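Local structure of conserved Archaeal protein (Sulfolobus acidocaldarius, 4OPC) at residues A412-Y424 with W437-N449. The protein reduces the double bonds of the geranylgeranyl chains of archaeal membrane lipid precursors, using FAD as its cofactor. Residues are numbered along the deposited sequence; the frame is centred on the assembly and turned at random. Where two conformers were deposited one is given.
Sequences AVAESMKKIKELY and WRREVDNVLTEFN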
# COMPACT_ATOMS: atom_id res chain seq x y z
N ALA A 412 10.15 -22.99 8.64
CA ALA A 412 9.43 -22.39 9.77
C ALA A 412 8.70 -21.11 9.35
O ALA A 412 7.61 -20.82 9.83
CB ALA A 412 10.38 -22.10 10.91
N VAL A 413 9.32 -20.34 8.46
CA VAL A 413 8.70 -19.14 7.94
C VAL A 413 7.41 -19.51 7.22
O VAL A 413 6.36 -18.88 7.45
CB VAL A 413 9.65 -18.40 6.99
CG1 VAL A 413 8.94 -17.25 6.33
CG2 VAL A 413 10.85 -17.88 7.77
N ALA A 414 7.47 -20.53 6.37
CA ALA A 414 6.28 -21.00 5.66
C ALA A 414 5.18 -21.45 6.62
O ALA A 414 3.99 -21.20 6.37
CB ALA A 414 6.64 -22.11 4.69
N GLU A 415 5.57 -22.08 7.72
CA GLU A 415 4.62 -22.52 8.73
C GLU A 415 3.94 -21.33 9.39
O GLU A 415 2.72 -21.33 9.59
CB GLU A 415 5.31 -23.39 9.79
CG GLU A 415 5.73 -24.76 9.27
CD GLU A 415 6.72 -25.47 10.18
OE1 GLU A 415 7.16 -24.87 11.18
OE2 GLU A 415 7.06 -26.64 9.89
N SER A 416 4.72 -20.31 9.74
CA SER A 416 4.16 -19.11 10.36
C SER A 416 3.24 -18.36 9.40
O SER A 416 2.20 -17.84 9.80
CB SER A 416 5.27 -18.18 10.87
OG SER A 416 5.93 -18.76 11.98
N MET A 417 3.63 -18.30 8.12
CA MET A 417 2.77 -17.71 7.10
C MET A 417 1.42 -18.39 7.00
O MET A 417 0.38 -17.73 6.98
CB MET A 417 3.46 -17.70 5.73
CG MET A 417 4.69 -16.80 5.66
SD MET A 417 5.65 -16.99 4.15
CE MET A 417 4.48 -16.47 2.90
N LYS A 418 1.43 -19.71 6.93
CA LYS A 418 0.20 -20.48 6.88
C LYS A 418 -0.66 -20.23 8.11
O LYS A 418 -1.87 -20.03 8.02
CB LYS A 418 0.52 -21.98 6.74
CG LYS A 418 -0.69 -22.90 6.72
CD LYS A 418 -0.26 -24.33 6.39
CE LYS A 418 -1.42 -25.31 6.55
NZ LYS A 418 -2.63 -24.86 5.80
N LYS A 419 -0.01 -20.19 9.28
CA LYS A 419 -0.70 -19.96 10.54
C LYS A 419 -1.40 -18.60 10.59
O LYS A 419 -2.56 -18.50 10.98
CB LYS A 419 0.26 -20.09 11.72
CG LYS A 419 -0.40 -19.82 13.05
CD LYS A 419 0.36 -20.44 14.21
CE LYS A 419 -0.46 -20.34 15.50
NZ LYS A 419 0.24 -20.96 16.66
N ILE A 420 -0.69 -17.55 10.21
CA ILE A 420 -1.30 -16.23 10.24
C ILE A 420 -2.39 -16.12 9.16
O ILE A 420 -3.43 -15.52 9.40
CB ILE A 420 -0.25 -15.10 10.19
CG1 ILE A 420 -0.82 -13.80 10.77
CG2 ILE A 420 0.28 -14.89 8.77
CD1 ILE A 420 0.21 -12.69 10.89
N LYS A 421 -2.18 -16.76 8.01
CA LYS A 421 -3.18 -16.70 6.95
C LYS A 421 -4.49 -17.31 7.44
O LYS A 421 -5.57 -16.75 7.22
CB LYS A 421 -2.71 -17.41 5.68
CG LYS A 421 -3.60 -17.14 4.46
CD LYS A 421 -2.86 -16.35 3.40
CE LYS A 421 -3.67 -16.26 2.12
NZ LYS A 421 -3.88 -17.59 1.50
N GLU A 422 -4.37 -18.45 8.12
CA GLU A 422 -5.53 -19.13 8.71
C GLU A 422 -6.25 -18.27 9.75
O GLU A 422 -7.48 -18.27 9.80
CB GLU A 422 -5.12 -20.48 9.30
CG GLU A 422 -4.71 -21.49 8.25
CD GLU A 422 -4.20 -22.79 8.85
OE1 GLU A 422 -4.08 -22.87 10.09
OE2 GLU A 422 -3.93 -23.74 8.08
N LEU A 423 -5.50 -17.56 10.58
CA LEU A 423 -6.11 -16.65 11.54
C LEU A 423 -6.92 -15.59 10.81
O LEU A 423 -8.02 -15.24 11.23
CB LEU A 423 -5.06 -15.96 12.42
CG LEU A 423 -4.64 -16.70 13.69
CD1 LEU A 423 -3.50 -15.97 14.36
CD2 LEU A 423 -5.82 -16.82 14.64
N TYR A 424 -6.37 -15.07 9.71
CA TYR A 424 -7.08 -14.06 8.94
C TYR A 424 -8.28 -14.61 8.18
O TYR A 424 -9.28 -13.91 8.03
CB TYR A 424 -6.13 -13.28 8.02
CG TYR A 424 -5.44 -12.18 8.76
CD1 TYR A 424 -4.48 -12.45 9.73
CD2 TYR A 424 -5.80 -10.85 8.55
CE1 TYR A 424 -3.86 -11.44 10.43
CE2 TYR A 424 -5.19 -9.82 9.25
CZ TYR A 424 -4.22 -10.13 10.19
OH TYR A 424 -3.62 -9.11 10.89
N TRP A 437 -8.95 -12.10 19.08
CA TRP A 437 -8.33 -12.43 17.80
C TRP A 437 -7.03 -11.64 17.60
O TRP A 437 -6.00 -12.22 17.23
CB TRP A 437 -9.32 -12.17 16.67
CG TRP A 437 -8.74 -12.32 15.29
CD1 TRP A 437 -8.65 -13.48 14.57
CD2 TRP A 437 -8.19 -11.29 14.48
NE1 TRP A 437 -8.08 -13.22 13.34
CE2 TRP A 437 -7.79 -11.89 13.26
CE3 TRP A 437 -8.03 -9.92 14.64
CZ2 TRP A 437 -7.20 -11.16 12.23
CZ3 TRP A 437 -7.45 -9.19 13.62
CH2 TRP A 437 -7.04 -9.81 12.43
N ARG A 438 -7.08 -10.34 17.87
CA ARG A 438 -5.90 -9.49 17.77
C ARG A 438 -4.76 -10.01 18.64
O ARG A 438 -3.60 -10.00 18.21
CB ARG A 438 -6.26 -8.05 18.15
CG ARG A 438 -5.10 -7.06 18.12
CD ARG A 438 -5.58 -5.65 18.48
NE ARG A 438 -6.17 -5.62 19.81
CZ ARG A 438 -7.33 -5.05 20.12
NH1 ARG A 438 -8.06 -4.43 19.20
NH2 ARG A 438 -7.77 -5.10 21.37
N ARG A 439 -5.07 -10.47 19.85
CA ARG A 439 -4.04 -10.99 20.73
C ARG A 439 -3.41 -12.26 20.16
O ARG A 439 -2.21 -12.48 20.28
CB ARG A 439 -4.58 -11.19 22.15
CG ARG A 439 -4.94 -9.88 22.84
CD ARG A 439 -5.32 -10.06 24.31
NE ARG A 439 -6.63 -10.67 24.48
CZ ARG A 439 -7.77 -9.99 24.54
NH1 ARG A 439 -7.77 -8.67 24.43
NH2 ARG A 439 -8.92 -10.63 24.70
N GLU A 440 -4.23 -13.09 19.52
CA GLU A 440 -3.69 -14.27 18.84
C GLU A 440 -2.72 -13.89 17.73
O GLU A 440 -1.65 -14.50 17.59
CB GLU A 440 -4.82 -15.11 18.23
CG GLU A 440 -5.68 -15.87 19.21
CD GLU A 440 -6.63 -16.80 18.51
OE1 GLU A 440 -7.78 -16.39 18.23
OE2 GLU A 440 -6.23 -17.95 18.21
N VAL A 441 -3.07 -12.88 16.94
CA VAL A 441 -2.21 -12.45 15.85
C VAL A 441 -0.91 -11.87 16.39
O VAL A 441 0.18 -12.21 15.92
CB VAL A 441 -2.92 -11.41 14.94
CG1 VAL A 441 -1.95 -10.90 13.88
CG2 VAL A 441 -4.15 -12.02 14.30
N ASP A 442 -1.04 -11.00 17.40
CA ASP A 442 0.13 -10.41 18.05
C ASP A 442 1.06 -11.49 18.58
O ASP A 442 2.28 -11.38 18.45
CB ASP A 442 -0.29 -9.47 19.18
CG ASP A 442 -0.83 -8.14 18.66
OD1 ASP A 442 -0.49 -7.75 17.52
OD2 ASP A 442 -1.57 -7.47 19.41
N ASN A 443 0.50 -12.53 19.18
CA ASN A 443 1.33 -13.63 19.69
C ASN A 443 2.10 -14.35 18.59
O ASN A 443 3.28 -14.67 18.76
CB ASN A 443 0.50 -14.62 20.53
CG ASN A 443 0.05 -14.03 21.85
OD1 ASN A 443 0.57 -13.01 22.29
ND2 ASN A 443 -0.92 -14.68 22.48
N VAL A 444 1.45 -14.59 17.46
CA VAL A 444 2.13 -15.22 16.33
C VAL A 444 3.31 -14.36 15.88
O VAL A 444 4.40 -14.86 15.64
CB VAL A 444 1.16 -15.45 15.14
CG1 VAL A 444 1.92 -15.84 13.88
CG2 VAL A 444 0.11 -16.49 15.50
N LEU A 445 3.08 -13.06 15.79
CA LEU A 445 4.14 -12.14 15.37
C LEU A 445 5.28 -12.05 16.39
O LEU A 445 6.45 -12.08 16.01
CB LEU A 445 3.55 -10.75 15.11
CG LEU A 445 2.59 -10.69 13.94
CD1 LEU A 445 1.87 -9.36 13.92
CD2 LEU A 445 3.32 -10.90 12.63
N THR A 446 4.94 -11.96 17.67
CA THR A 446 5.94 -11.92 18.74
C THR A 446 6.83 -13.16 18.70
O THR A 446 8.06 -13.06 18.75
CB THR A 446 5.28 -11.82 20.13
OG1 THR A 446 4.55 -10.59 20.22
CG2 THR A 446 6.34 -11.84 21.23
N GLU A 447 6.21 -14.33 18.61
CA GLU A 447 6.96 -15.58 18.54
C GLU A 447 7.80 -15.65 17.28
O GLU A 447 8.94 -16.12 17.30
CB GLU A 447 6.02 -16.78 18.60
CG GLU A 447 5.27 -16.94 19.90
CD GLU A 447 4.34 -18.14 19.88
OE1 GLU A 447 4.75 -19.20 19.34
OE2 GLU A 447 3.21 -18.03 20.39
N PHE A 448 7.26 -15.18 16.16
CA PHE A 448 8.02 -15.20 14.92
C PHE A 448 9.24 -14.29 14.99
O PHE A 448 10.34 -14.69 14.59
CB PHE A 448 7.16 -14.86 13.71
CG PHE A 448 7.92 -14.92 12.42
CD1 PHE A 448 8.30 -16.15 11.90
CD2 PHE A 448 8.32 -13.77 11.77
CE1 PHE A 448 9.04 -16.23 10.73
CE2 PHE A 448 9.06 -13.84 10.61
CZ PHE A 448 9.42 -15.06 10.09
N ASN A 449 9.06 -13.07 15.49
CA ASN A 449 10.18 -12.15 15.64
C ASN A 449 11.31 -12.77 16.45
O ASN A 449 12.48 -12.64 16.11
CB ASN A 449 9.74 -10.85 16.33
CG ASN A 449 8.83 -10.00 15.47
OD1 ASN A 449 8.82 -10.09 14.24
ND2 ASN A 449 8.06 -9.14 16.12
O HOH W 1 3.06 -18.94 17.09
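The helical segments 412-424 and 437-449 run antiparallel, at 171°, their axes 10.4 Å apart, with Ser-416 abreast of Phe-448 and Ile-420 of Val-441. At one end Trp-437, its CG anti to the backbone N (chi1 174°), points the edge of its indole at the last turn of the other segment. Trp-437 NE1 donates to Leu-423 O at 2.9 Å, nearly straight (167°); the oxygen lies near the indole plane, whereas the donor stands above the carbonyl plane. The same indole turns its edge to the face of Tyr-424 in a T-shaped stack, CZ2 over the centre of the phenol ring and Trp-437 CH2 3.6 Å from Tyr-424 CZ. Tryptophan suits this place because one flat group supplies both a polar N-H and an apolar rim. With an alanine at Tyr-424 that rim is likely to lose the aromatic face it points at, and Val-441 the ring beside its methyls. The two, the last helices of the chain, form an antiparallel helical hairpin, and Val-413, Tyr-424 and Leu-445 also touch helix 332-357. Leu-423 is a knob in a hole made by Trp-437, Glu-440, Val-441 and Val-444; Leu-423 CD1 meets Val-444 CG2 at 3.8 Å, while CD2 lies against the Glu-440 carboxylate. Beta-branched Val-441 and Val-444 offer short methyls to Leu-423, and Ile-420 CD1 reaches Leu-445 CD2 at 4.0 Å. At the far end Phe-448 takes Val-413 CG2 at its ring edge, and small Ser-416 brings OG 3.5 Å from Phe-448 CD1. On the exposed flank Lys-419 covers Val-444 CG2, and a water weakly links its amine to Glu-447.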